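Local structure of uncharacterized protein YhfS (Escherichia coli, 4J8L) at residues G199-G204 / E310-I315; L70-G75 / S225-A230; G90-V95 / G112-T117; G77-G82 / L168-Y173; G263-V268 / I353-I358. The protein is of unknown function but carries pyridoxal 5'-phosphate covalently attached to a lysine, and may have cysteine synthase activity. All coordinates share one frame; numbering follows the deposited sequence.

Contact 1 (G199-G204 / E310-I315)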
# COMPACT_ATOMS: atom_id res chain seq x y z
N GLY A 199 3.74 -7.75 -8.65
CA GLY A 199 4.67 -7.33 -9.68
C GLY A 199 6.12 -7.65 -9.35
O GLY A 199 6.40 -8.37 -8.39
N PRO A 200 7.05 -7.09 -10.14
CA PRO A 200 8.48 -7.39 -10.05
C PRO A 200 9.16 -6.72 -8.85
O PRO A 200 8.79 -5.61 -8.44
CB PRO A 200 9.04 -6.79 -11.34
CG PRO A 200 8.11 -5.66 -11.65
CD PRO A 200 6.74 -6.16 -11.24
N GLU A 201 10.16 -7.42 -8.32
CA GLU A 201 11.07 -6.86 -7.32
C GLU A 201 11.59 -5.49 -7.71
O GLU A 201 11.97 -5.25 -8.87
CB GLU A 201 12.27 -7.80 -7.17
CG GLU A 201 12.01 -9.05 -6.35
CD GLU A 201 11.49 -10.22 -7.16
OE1 GLU A 201 11.00 -10.03 -8.31
OE2 GLU A 201 11.58 -11.36 -6.65
N GLY A 202 11.63 -4.58 -6.74
CA GLY A 202 12.30 -3.30 -6.91
C GLY A 202 11.58 -2.18 -7.63
O GLY A 202 12.10 -1.06 -7.71
N VAL A 203 10.40 -2.45 -8.16
CA VAL A 203 9.70 -1.49 -9.00
C VAL A 203 8.58 -0.78 -8.26
O VAL A 203 7.71 -1.41 -7.67
CB VAL A 203 9.14 -2.16 -10.27
CG1 VAL A 203 8.47 -1.13 -11.18
CG2 VAL A 203 10.28 -2.86 -11.00
N GLY A 204 8.64 0.56 -8.27
CA GLY A 204 7.60 1.37 -7.67
C GLY A 204 6.96 2.25 -8.73
O GLY A 204 7.47 2.37 -9.83
N GLU A 310 2.34 -9.23 0.57
CA GLU A 310 1.34 -9.37 -0.50
C GLU A 310 1.97 -9.50 -1.89
O GLU A 310 1.36 -9.12 -2.89
CB GLU A 310 0.30 -8.23 -0.40
CG GLU A 310 -0.33 -8.23 1.00
CD GLU A 310 -1.51 -7.30 1.20
OE1 GLU A 310 -1.91 -6.58 0.26
OE2 GLU A 310 -2.04 -7.28 2.34
N SER A 311 3.17 -10.07 -1.94
CA SER A 311 3.87 -10.27 -3.20
C SER A 311 3.37 -11.54 -3.87
O SER A 311 2.63 -12.33 -3.28
CB SER A 311 5.38 -10.40 -2.97
OG SER A 311 5.70 -11.68 -2.47
N LYS A 312 3.77 -11.72 -5.12
CA LYS A 312 3.43 -12.94 -5.87
C LYS A 312 3.89 -14.22 -5.19
O LYS A 312 3.39 -15.31 -5.51
CB LYS A 312 4.04 -12.87 -7.26
CG LYS A 312 5.56 -12.83 -7.26
CD LYS A 312 6.10 -12.49 -8.66
CE LYS A 312 7.58 -12.15 -8.62
NZ LYS A 312 8.14 -11.80 -9.96
N TYR A 313 4.86 -14.12 -4.27
CA TYR A 313 5.40 -15.29 -3.60
C TYR A 313 4.56 -15.72 -2.41
O TYR A 313 4.66 -16.86 -1.95
CB TYR A 313 6.82 -15.02 -3.09
CG TYR A 313 7.79 -14.62 -4.16
CD1 TYR A 313 8.20 -15.53 -5.12
CD2 TYR A 313 8.29 -13.32 -4.22
CE1 TYR A 313 9.09 -15.16 -6.10
CE2 TYR A 313 9.18 -12.95 -5.19
CZ TYR A 313 9.58 -13.89 -6.13
OH TYR A 313 10.47 -13.53 -7.11
N GLU A 314 3.75 -14.80 -1.90
CA GLU A 314 3.14 -15.02 -0.59
C GLU A 314 1.74 -15.60 -0.71
O GLU A 314 0.73 -14.89 -0.66
CB GLU A 314 3.18 -13.72 0.22
CG GLU A 314 4.61 -13.40 0.67
CD GLU A 314 4.82 -11.93 0.98
OE1 GLU A 314 4.75 -11.57 2.18
OE2 GLU A 314 5.06 -11.13 0.03
N ILE A 315 1.71 -16.92 -0.91
CA ILE A 315 0.47 -17.64 -1.16
C ILE A 315 -0.21 -18.17 0.13
O ILE A 315 -1.39 -17.88 0.36
CB ILE A 315 0.69 -18.72 -2.25
CG1 ILE A 315 0.84 -18.00 -3.61
CG2 ILE A 315 -0.43 -19.74 -2.24
CD1 ILE A 315 1.43 -18.85 -4.71
O HOH W 1 5.09 -9.42 -6.26
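Glu201 CG lies beside the backbone N, anti to the carbonyl carbon (chi1 -78°), and the chain then bends at chi2 (89°), which swings the carboxylate across to Lys312 and Tyr313. In Lys312 a chi1 of 63° puts CG over the centre of the Tyr313 ring, 4.0 Å above the plane, and the extended chain beyond it carries NZ toward Glu201. The tyrosine hydroxyl donates a very short bond, Tyr313 OH to Glu201 OE2, 2.5 Å, with OE2 lying at the ring edge in the ring plane. Glu201 OE1 and Lys312 NZ form only a long salt bridge of 3.7 Å; the ammonium group has its stronger partner in Glu234 of helix 229-261. Between the backbones one water donates to Gly199 O (2.7 Å) and accepts from Lys312 N (2.9 Å). On the far loop, Ser311 OG accepts from Tyr313 N in an ST turn and donates to Glu314 OE2. Two beta turns meet here, type II at Pro200-Val203 and type I at Ser311-Glu314, and they join the aminotransferase-like part to the C-terminal part of this two-domain, PLP-dependent fold.

Contact 2 (L70-G75 / S225-A230)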
# COMPACT_ATOMS: atom_id res chain seq x y z
N LEU A 70 7.47 4.76 -13.62
CA LEU A 70 7.97 3.64 -12.84
C LEU A 70 9.39 3.98 -12.40
O LEU A 70 10.16 4.58 -13.16
CB LEU A 70 7.94 2.35 -13.68
CG LEU A 70 6.54 1.88 -14.07
CD1 LEU A 70 6.60 0.63 -14.98
CD2 LEU A 70 5.72 1.58 -12.83
N VAL A 71 9.73 3.63 -11.16
CA VAL A 71 11.04 3.98 -10.60
C VAL A 71 11.64 2.79 -9.83
O VAL A 71 10.92 1.87 -9.40
CB VAL A 71 10.95 5.17 -9.62
CG1 VAL A 71 10.39 6.42 -10.31
CG2 VAL A 71 10.10 4.80 -8.41
N GLN A 72 12.95 2.81 -9.66
CA GLN A 72 13.64 1.84 -8.83
C GLN A 72 13.36 2.11 -7.35
O GLN A 72 12.96 3.22 -6.96
CB GLN A 72 15.15 1.89 -9.07
CG GLN A 72 15.57 1.63 -10.51
CD GLN A 72 15.49 0.15 -10.90
OE1 GLN A 72 14.89 -0.68 -10.20
NE2 GLN A 72 16.12 -0.19 -12.03
N GLY A 73 13.58 1.10 -6.52
CA GLY A 73 13.41 1.27 -5.09
C GLY A 73 12.00 0.99 -4.57
O GLY A 73 11.72 1.24 -3.39
N ALA A 74 11.14 0.46 -5.44
CA ALA A 74 9.78 0.08 -5.05
C ALA A 74 9.05 1.22 -4.33
O ALA A 74 9.12 2.36 -4.78
CB ALA A 74 9.81 -1.21 -4.20
N GLY A 75 8.38 0.93 -3.22
CA GLY A 75 7.55 1.94 -2.58
C GLY A 75 8.35 3.09 -1.99
O GLY A 75 7.96 4.24 -2.10
N SER A 225 18.68 3.66 -13.79
CA SER A 225 17.50 4.36 -13.28
C SER A 225 16.21 3.82 -13.89
O SER A 225 15.14 3.92 -13.30
CB SER A 225 17.59 5.87 -13.58
OG SER A 225 18.59 6.51 -12.81
N GLN A 226 16.33 3.25 -15.09
CA GLN A 226 15.16 2.86 -15.88
C GLN A 226 14.57 1.53 -15.45
O GLN A 226 15.26 0.64 -14.95
CB GLN A 226 15.50 2.76 -17.37
CG GLN A 226 16.24 3.97 -17.93
CD GLN A 226 15.61 5.30 -17.54
OE1 GLN A 226 14.38 5.44 -17.51
NE2 GLN A 226 16.45 6.28 -17.24
N ILE A 227 13.27 1.39 -15.68
CA ILE A 227 12.60 0.11 -15.53
C ILE A 227 12.51 -0.52 -16.92
O ILE A 227 12.03 0.11 -17.88
CB ILE A 227 11.21 0.32 -14.90
CG1 ILE A 227 11.35 0.96 -13.51
CG2 ILE A 227 10.44 -0.99 -14.81
CD1 ILE A 227 12.38 0.26 -12.59
N GLN A 228 13.01 -1.75 -17.07
CA GLN A 228 13.06 -2.35 -18.40
C GLN A 228 11.68 -2.80 -18.88
O GLN A 228 10.77 -2.99 -18.06
CB GLN A 228 14.05 -3.51 -18.44
CG GLN A 228 15.48 -3.10 -18.06
CD GLN A 228 16.05 -2.01 -18.97
OE1 GLN A 228 15.68 -1.88 -20.12
NE2 GLN A 228 16.97 -1.21 -18.43
N GLY A 229 11.51 -2.94 -20.19
CA GLY A 229 10.23 -3.28 -20.78
C GLY A 229 9.59 -4.51 -20.15
O GLY A 229 8.40 -4.50 -19.84
N ALA A 230 10.38 -5.56 -19.94
CA ALA A 230 9.85 -6.80 -19.39
C ALA A 230 9.34 -6.59 -17.96
O ALA A 230 8.31 -7.15 -17.57
CB ALA A 230 10.90 -7.90 -19.42
O HOH W 2 14.54 4.90 -10.86
O HOH W 3 15.53 -1.95 -14.16
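Ile227 fills the dense half of this contact, wedged between Leu70 and the bent side chain of Gln72. Its CG1 comes to 3.7 Å from Leu70 CB, the two side chains crossing at about a right angle. With CG1 held beside the backbone N (chi1 -61°) and a second bend at chi2, Ile227 carries its CD1 methyl along to the glutamine, where it lies 3.5 Å from Gln72 CD. There the two side chains run past each other in opposite directions. Both Leu70 and Ile227 are buried; helix 50-62 packs on the leucine, and Val203 of the neighbouring strand touches the isoleucine. Strand 67-72 is the outermost strand on this side of the mixed sheet of the aminotransferase-like fold, and it turns through Gly73 into helix 74-86, where Gly75 N binds the phosphate oxygen OP1 of the PLP-lysine at position 196. Along its outer edge no strand pairs with it across this contact, and water takes over; Gln72 and Ser225, unlike the leucine-isoleucine pair, are both partly exposed. With an alanine at Gln72, Gly224 O is likely to lose the amide donor it has in NE2, and a gap would probably open beside the Ile227 CD1 methyl. One water joins backbone to backbone, accepting from Gln72 N (2.9 Å) and donating to Ser225 O (2.7 Å). A second lies 2.7 Å from Gln226 O and takes a weak bond from Gln72 NE2, whose stronger partner is Gly224 O.

Contact 3 (G90-V95 / G112-T117)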
# COMPACT_ATOMS: atom_id res chain seq x y z
N GLY A 90 15.37 20.99 3.27
CA GLY A 90 15.25 22.03 4.28
C GLY A 90 13.89 22.68 4.31
O GLY A 90 13.64 23.57 5.12
N GLN A 91 12.99 22.25 3.42
CA GLN A 91 11.65 22.82 3.40
C GLN A 91 10.72 22.11 4.38
O GLN A 91 11.13 21.19 5.08
CB GLN A 91 11.08 22.84 1.98
CG GLN A 91 11.72 23.91 1.12
CD GLN A 91 10.93 24.18 -0.14
OE1 GLN A 91 10.50 23.26 -0.83
NE2 GLN A 91 10.74 25.46 -0.45
N ARG A 92 9.47 22.55 4.43
CA ARG A 92 8.56 22.11 5.48
C ARG A 92 7.50 21.16 4.96
O ARG A 92 6.74 21.48 4.05
CB ARG A 92 7.92 23.33 6.15
CG ARG A 92 8.95 24.29 6.74
CD ARG A 92 8.44 25.73 6.78
NE ARG A 92 7.36 25.91 7.74
CZ ARG A 92 7.53 25.95 9.06
NH1 ARG A 92 8.75 25.80 9.58
NH2 ARG A 92 6.49 26.12 9.87
N LEU A 93 7.46 19.97 5.56
CA LEU A 93 6.53 18.92 5.15
C LEU A 93 5.50 18.67 6.24
O LEU A 93 5.84 18.42 7.39
CB LEU A 93 7.28 17.63 4.85
CG LEU A 93 6.41 16.42 4.50
CD1 LEU A 93 5.77 16.59 3.11
CD2 LEU A 93 7.20 15.11 4.58
N LEU A 94 4.22 18.74 5.87
CA LEU A 94 3.16 18.43 6.82
C LEU A 94 2.90 16.92 6.87
O LEU A 94 2.76 16.26 5.83
CB LEU A 94 1.87 19.16 6.43
CG LEU A 94 0.69 18.93 7.37
CD1 LEU A 94 0.78 19.84 8.59
CD2 LEU A 94 -0.63 19.12 6.65
N VAL A 95 2.86 16.37 8.08
CA VAL A 95 2.51 14.97 8.28
C VAL A 95 1.49 14.81 9.41
O VAL A 95 1.31 15.70 10.25
CB VAL A 95 3.75 14.09 8.61
CG1 VAL A 95 4.72 14.06 7.44
CG2 VAL A 95 4.44 14.59 9.86
N GLY A 112 16.70 16.57 5.03
CA GLY A 112 16.77 17.64 6.01
C GLY A 112 15.49 18.45 6.11
O GLY A 112 15.53 19.65 6.40
N LEU A 113 14.36 17.79 5.89
CA LEU A 113 13.07 18.47 5.94
C LEU A 113 12.69 18.80 7.38
O LEU A 113 13.07 18.10 8.31
CB LEU A 113 11.98 17.60 5.33
CG LEU A 113 12.18 17.16 3.88
CD1 LEU A 113 10.98 16.36 3.40
CD2 LEU A 113 12.40 18.38 3.00
N THR A 114 11.92 19.87 7.53
CA THR A 114 11.31 20.21 8.80
C THR A 114 9.90 19.66 8.80
O THR A 114 9.14 19.91 7.87
CB THR A 114 11.25 21.73 8.98
OG1 THR A 114 12.58 22.25 9.07
CG2 THR A 114 10.49 22.09 10.25
N LEU A 115 9.55 18.88 9.82
CA LEU A 115 8.21 18.30 9.89
C LEU A 115 7.24 19.20 10.65
O LEU A 115 7.57 19.76 11.71
CB LEU A 115 8.24 16.92 10.53
CG LEU A 115 8.99 15.85 9.75
CD1 LEU A 115 8.82 14.48 10.41
CD2 LEU A 115 8.51 15.81 8.30
N ILE A 116 6.05 19.36 10.09
CA ILE A 116 4.95 20.03 10.77
C ILE A 116 3.88 18.98 10.99
O ILE A 116 3.43 18.34 10.04
CB ILE A 116 4.37 21.16 9.90
CG1 ILE A 116 5.44 22.19 9.57
CG2 ILE A 116 3.18 21.80 10.60
CD1 ILE A 116 4.96 23.25 8.58
N THR A 117 3.47 18.80 12.23
CA THR A 117 2.58 17.71 12.59
C THR A 117 1.21 18.22 13.00
O THR A 117 1.10 19.23 13.69
CB THR A 117 3.19 16.89 13.74
OG1 THR A 117 4.44 16.33 13.32
CG2 THR A 117 2.28 15.78 14.15
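The guanidinium of Arg92 has Ile116 over one face: CG1 stands 4.0 Å above the plane, offset toward the rim, and CD1 comes to 3.5 Å from Arg92 NH2. The arginine gets there by bending at chi3 (68°), which folds the flat group back over the neighbouring strand, while NH2 also donates to Gln133 O of helix 123-133. Strands 92-96 and 114-118 are the two strands of a beta-alpha-beta crossover through helix 102-111, and they pair in parallel at the edge of the large sheet. Four backbone bonds hold them in register, stepping from Thr114 N-Gln91 O to Leu93 N-Thr114 O, Ile116 N-Leu93 O and Val95 N-Ile116 O. The last is 2.8 Å from Val95 N to Ile116 O. On the Arg92 face, Leu94 crosses Ile116 at about a right angle, its CD1 3.7 Å from Ile116 CG2, and helix 123-133 covers both. The other face carries Leu93 and Leu115, which lie alongside each other and point the same way, CD2 to CD2 at 4.0 Å, with Ile108 of the crossover helix on both. Val95 and Thr117 continue that face. Upstream of the strands two glycines with positive phi approach: Gly112, which ends the crossover helix in a Schellman motif, turns its O to Gly90, and the CA-H...O contact from Gly90 CA to Gly112 O measures 3.2 Å with 148° at the hydrogen.

Contact 4 (G77-G82 / L168-Y173)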
# COMPACT_ATOMS: atom_id res chain seq x y z
N GLY A 77 11.32 4.05 -2.99
CA GLY A 77 11.82 4.82 -4.12
C GLY A 77 10.78 5.76 -4.69
O GLY A 77 11.09 6.90 -5.09
N ALA A 78 9.53 5.31 -4.73
CA ALA A 78 8.44 6.13 -5.26
C ALA A 78 8.19 7.35 -4.37
O ALA A 78 8.00 8.47 -4.85
CB ALA A 78 7.16 5.31 -5.42
N ILE A 79 8.19 7.13 -3.06
CA ILE A 79 8.00 8.22 -2.11
C ILE A 79 9.16 9.19 -2.18
O ILE A 79 8.96 10.40 -2.15
CB ILE A 79 7.77 7.69 -0.70
CG1 ILE A 79 6.37 7.07 -0.62
CG2 ILE A 79 7.93 8.81 0.35
CD1 ILE A 79 6.15 6.15 0.58
N ARG A 80 10.39 8.67 -2.27
CA ARG A 80 11.54 9.57 -2.39
C ARG A 80 11.45 10.45 -3.64
O ARG A 80 11.64 11.66 -3.58
CB ARG A 80 12.86 8.80 -2.41
CG ARG A 80 14.08 9.71 -2.38
CD ARG A 80 15.36 8.96 -2.73
NE ARG A 80 15.68 7.91 -1.76
CZ ARG A 80 15.57 6.61 -2.01
NH1 ARG A 80 15.14 6.18 -3.20
NH2 ARG A 80 15.88 5.73 -1.06
N ALA A 81 11.13 9.82 -4.77
CA ALA A 81 11.05 10.57 -6.02
C ALA A 81 9.93 11.59 -5.97
O ALA A 81 10.10 12.73 -6.42
CB ALA A 81 10.87 9.61 -7.19
N GLY A 82 8.78 11.19 -5.43
CA GLY A 82 7.65 12.11 -5.33
C GLY A 82 7.93 13.29 -4.41
O GLY A 82 7.67 14.45 -4.76
N LEU A 168 1.19 14.51 -1.52
CA LEU A 168 1.56 13.19 -2.00
C LEU A 168 0.89 12.14 -1.13
O LEU A 168 0.87 12.28 0.10
CB LEU A 168 3.08 13.02 -1.91
CG LEU A 168 3.70 11.67 -2.27
CD1 LEU A 168 5.06 11.91 -2.87
CD2 LEU A 168 3.81 10.75 -1.05
N THR A 169 0.36 11.09 -1.74
CA THR A 169 -0.16 9.99 -0.94
C THR A 169 0.72 8.75 -1.04
O THR A 169 1.26 8.41 -2.10
CB THR A 169 -1.60 9.61 -1.31
OG1 THR A 169 -1.69 9.38 -2.72
CG2 THR A 169 -2.56 10.74 -0.91
N ASP A 170 0.86 8.09 0.11
CA ASP A 170 1.50 6.79 0.23
C ASP A 170 0.36 5.79 0.20
O ASP A 170 -0.35 5.61 1.18
CB ASP A 170 2.23 6.75 1.58
CG ASP A 170 2.82 5.39 1.93
OD1 ASP A 170 2.53 4.38 1.25
OD2 ASP A 170 3.58 5.32 2.92
N ASP A 171 0.18 5.12 -0.94
CA ASP A 171 -0.99 4.28 -1.17
C ASP A 171 -0.69 2.79 -1.01
O ASP A 171 -1.53 1.95 -1.38
CB ASP A 171 -1.57 4.53 -2.57
CG ASP A 171 -2.15 5.92 -2.72
OD1 ASP A 171 -3.27 6.15 -2.23
OD2 ASP A 171 -1.49 6.79 -3.34
N ASN A 172 0.48 2.46 -0.49
CA ASN A 172 0.85 1.05 -0.31
C ASN A 172 -0.18 0.25 0.47
O ASN A 172 -0.67 0.71 1.50
CB ASN A 172 2.22 0.90 0.34
CG ASN A 172 3.32 1.33 -0.59
OD1 ASN A 172 3.64 0.61 -1.54
ND2 ASN A 172 3.89 2.51 -0.35
N TYR A 173 -0.50 -0.92 -0.08
CA TYR A 173 -1.47 -1.87 0.51
C TYR A 173 -2.92 -1.42 0.33
O TYR A 173 -3.84 -2.07 0.81
CB TYR A 173 -1.19 -2.13 1.99
CG TYR A 173 0.05 -2.92 2.32
CD1 TYR A 173 0.41 -4.05 1.59
CD2 TYR A 173 0.83 -2.57 3.42
CE1 TYR A 173 1.54 -4.79 1.94
CE2 TYR A 173 1.94 -3.29 3.76
CZ TYR A 173 2.30 -4.41 3.03
OH TYR A 173 3.42 -5.13 3.41
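Ile79 crosses Asp170 obliquely and meets it with a methyl group: CD1 lies 3.6 Å from Asp170 OD2 and 3.7 Å from Asp170 CG. The helix 77-82 and strand 168-170 run nearly antiparallel, with 9.6 Å between their axes, and the side chains bridge that spacing. Leu168 points from the strand toward the helix, its CD1 pressed on the backbone of Gly82, 3.5 Å from Gly82 C. A CB at Gly82 would strike that methyl, so the glycine is what lets the leucine approach so closely. The leucine's chi2, 148°, is about 30° off staggered, perhaps a sign of the close fit. Thr191 of strand 189-193 and Leu139 of strand 137-141 touch both Ile79 and Leu168, making a largely apolar layer between helix and sheet. Beyond this layer the polar end begins. Asp170 holds its CG anti to the backbone N (chi1 173°), and Asn172 ND2 reaches its OD1 at 2.8 Å from above the carboxylate plane; a weak bond of 3.3 Å from Asn172 N shares the same OD1. The amide is fixed at its other end by Ser193 N, which donates to Asn172 OD1. Asn172 ND2 would probably lose its acceptor, and the CD1 methyl of Ile79 its cover, if Asp170 were a glycine. Asp170 OD2 also lies close to the pyridine N1 of the PLP-lysine at position 196, the place that an aspartate at the end of a central strand takes in the active sites of aminotransferase-fold PLP enzymes.

Contact 5 (G263-V268 / I353-I358)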
# COMPACT_ATOMS: atom_id res chain seq x y z
N GLY A 263 -17.22 -17.89 18.08
CA GLY A 263 -16.67 -18.81 19.06
C GLY A 263 -16.08 -20.09 18.49
O GLY A 263 -16.00 -21.10 19.19
N ALA A 264 -15.65 -20.04 17.23
CA ALA A 264 -15.06 -21.21 16.58
C ALA A 264 -13.80 -21.70 17.29
O ALA A 264 -13.47 -22.88 17.24
CB ALA A 264 -14.76 -20.90 15.10
N VAL A 265 -13.10 -20.79 17.96
CA VAL A 265 -11.88 -21.15 18.67
C VAL A 265 -11.97 -20.62 20.10
O VAL A 265 -11.71 -19.45 20.35
CB VAL A 265 -10.63 -20.55 17.98
CG1 VAL A 265 -9.37 -20.96 18.71
CG2 VAL A 265 -10.57 -21.01 16.52
N PRO A 266 -12.36 -21.49 21.05
CA PRO A 266 -12.58 -21.09 22.44
C PRO A 266 -11.39 -20.37 23.07
O PRO A 266 -11.58 -19.51 23.93
CB PRO A 266 -12.82 -22.42 23.16
CG PRO A 266 -13.35 -23.32 22.10
CD PRO A 266 -12.63 -22.93 20.84
N GLU A 267 -10.18 -20.72 22.64
CA GLU A 267 -8.97 -20.12 23.20
C GLU A 267 -8.74 -18.68 22.73
O GLU A 267 -7.86 -17.99 23.24
CB GLU A 267 -7.75 -21.00 22.88
CG GLU A 267 -7.76 -22.38 23.51
CD GLU A 267 -8.52 -23.42 22.67
OE1 GLU A 267 -9.06 -23.07 21.60
OE2 GLU A 267 -8.56 -24.59 23.10
N VAL A 268 -9.54 -18.22 21.77
CA VAL A 268 -9.46 -16.83 21.30
C VAL A 268 -10.34 -15.90 22.13
O VAL A 268 -11.54 -16.14 22.32
CB VAL A 268 -9.84 -16.71 19.80
CG1 VAL A 268 -10.02 -15.25 19.39
CG2 VAL A 268 -8.77 -17.37 18.95
N ILE A 353 -5.36 -24.26 10.83
CA ILE A 353 -3.99 -24.04 11.29
C ILE A 353 -4.00 -23.46 12.70
O ILE A 353 -3.21 -23.86 13.57
CB ILE A 353 -3.21 -23.13 10.32
CG1 ILE A 353 -2.98 -23.84 8.99
CG2 ILE A 353 -1.87 -22.74 10.93
CD1 ILE A 353 -2.40 -22.92 7.92
N LEU A 354 -4.92 -22.52 12.94
CA LEU A 354 -5.07 -21.94 14.28
C LEU A 354 -5.38 -23.01 15.33
O LEU A 354 -4.73 -23.08 16.37
CB LEU A 354 -6.19 -20.91 14.29
CG LEU A 354 -5.80 -19.43 14.33
CD1 LEU A 354 -7.04 -18.58 14.44
CD2 LEU A 354 -4.85 -19.17 15.50
N ARG A 355 -6.38 -23.85 15.05
CA ARG A 355 -6.80 -24.88 16.00
C ARG A 355 -5.72 -25.93 16.24
O ARG A 355 -5.47 -26.32 17.38
CB ARG A 355 -8.08 -25.57 15.52
CG ARG A 355 -9.33 -24.74 15.68
CD ARG A 355 -10.49 -25.35 14.90
NE ARG A 355 -11.78 -24.86 15.36
CZ ARG A 355 -12.91 -24.93 14.67
NH1 ARG A 355 -12.92 -25.46 13.45
NH2 ARG A 355 -14.03 -24.46 15.19
N GLU A 356 -5.10 -26.40 15.16
CA GLU A 356 -4.06 -27.41 15.28
C GLU A 356 -2.84 -26.88 16.04
O GLU A 356 -2.23 -27.60 16.83
CB GLU A 356 -3.65 -27.92 13.90
CG GLU A 356 -4.71 -28.75 13.19
CD GLU A 356 -4.26 -29.21 11.82
OE1 GLU A 356 -3.13 -28.86 11.43
OE2 GLU A 356 -5.03 -29.92 11.15
N SER A 357 -2.50 -25.62 15.79
CA SER A 357 -1.36 -24.99 16.47
C SER A 357 -1.62 -24.86 17.96
O SER A 357 -0.76 -25.20 18.78
CB SER A 357 -1.07 -23.62 15.85
OG SER A 357 -0.74 -23.77 14.47
N ILE A 358 -2.81 -24.37 18.32
CA ILE A 358 -3.20 -24.26 19.73
C ILE A 358 -3.20 -25.61 20.44
O ILE A 358 -2.78 -25.74 21.61
CB ILE A 358 -4.58 -23.58 19.86
CG1 ILE A 358 -4.48 -22.11 19.44
CG2 ILE A 358 -5.12 -23.70 21.30
CD1 ILE A 358 -5.82 -21.46 19.17
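Arg355 donates twice to one carbonyl, that of Ala264. The stronger bond runs from Arg355 NH2 to Ala264 O, 2.6 Å with an N-H...O angle of 151°. A weak companion of 3.2 Å goes from Arg355 NE to the same Ala264 O, which therefore sits at the guanidinium edge, near its plane. NH2 meets the oxygen from well off the C=O line, at 123° to the bond. Next to the bonds, Ala264 CB packs 3.6 Å from Arg355 NH2, and Val265 CG2 lies 4.0 Å from Arg355 CG on the extended stem. Further along the helix, Val265 CG1 comes to 3.6 Å from Ile358 CD1. The CG2 methyl of the same isoleucine touches Glu267, 3.7 Å from Glu267 CD, where the glutamate bends at chi2 and lays its chain past the methyl. Val265 and Glu267 belong to a type I turn running from Val265 to Val268. Phe285 of strand 279-285 and Val293 of helix 290-299 also pack on Ile358. In this way the loop between the long helix 229-261 and strand 268-275 is fastened to the C-terminal helix 347-360. Arg355 is exposed and Ile358 buried, so the chemistry splits in two: a charged side chain ties the loop backbone at the surface, while buried Val265 and Ile358, with the chain of Glu267 laid against the isoleucine, probably supply most of the apolar contact.

How the contacts relate
Contacts 2 and 4 reach the PLP-lysine at position 196, from its phosphate and ring ends; contact 1 begins three residues further on and touches both. Contacts 1 and 2 have centres 13 Å apart and share the sheet: Gly204 N meets Val71 O at 2.9 Å and Gly202 O meets Ala74 N at 2.9 Å, both probable hydrogen bonds. Contacts 2 and 4 use one helix, their centres 14 Å apart. Contact 1 touches contact 4 through Glu310 and Tyr173. Contact 3 is on the far edge of the sheet, 16 Å from contact 4 between centres. Contact 5 lies in the C-terminal part, 30 Å from contact 1 between centres, nearest atoms about 9 Å apart. A nickel ion is about 10 Å from the Glu267 side chain.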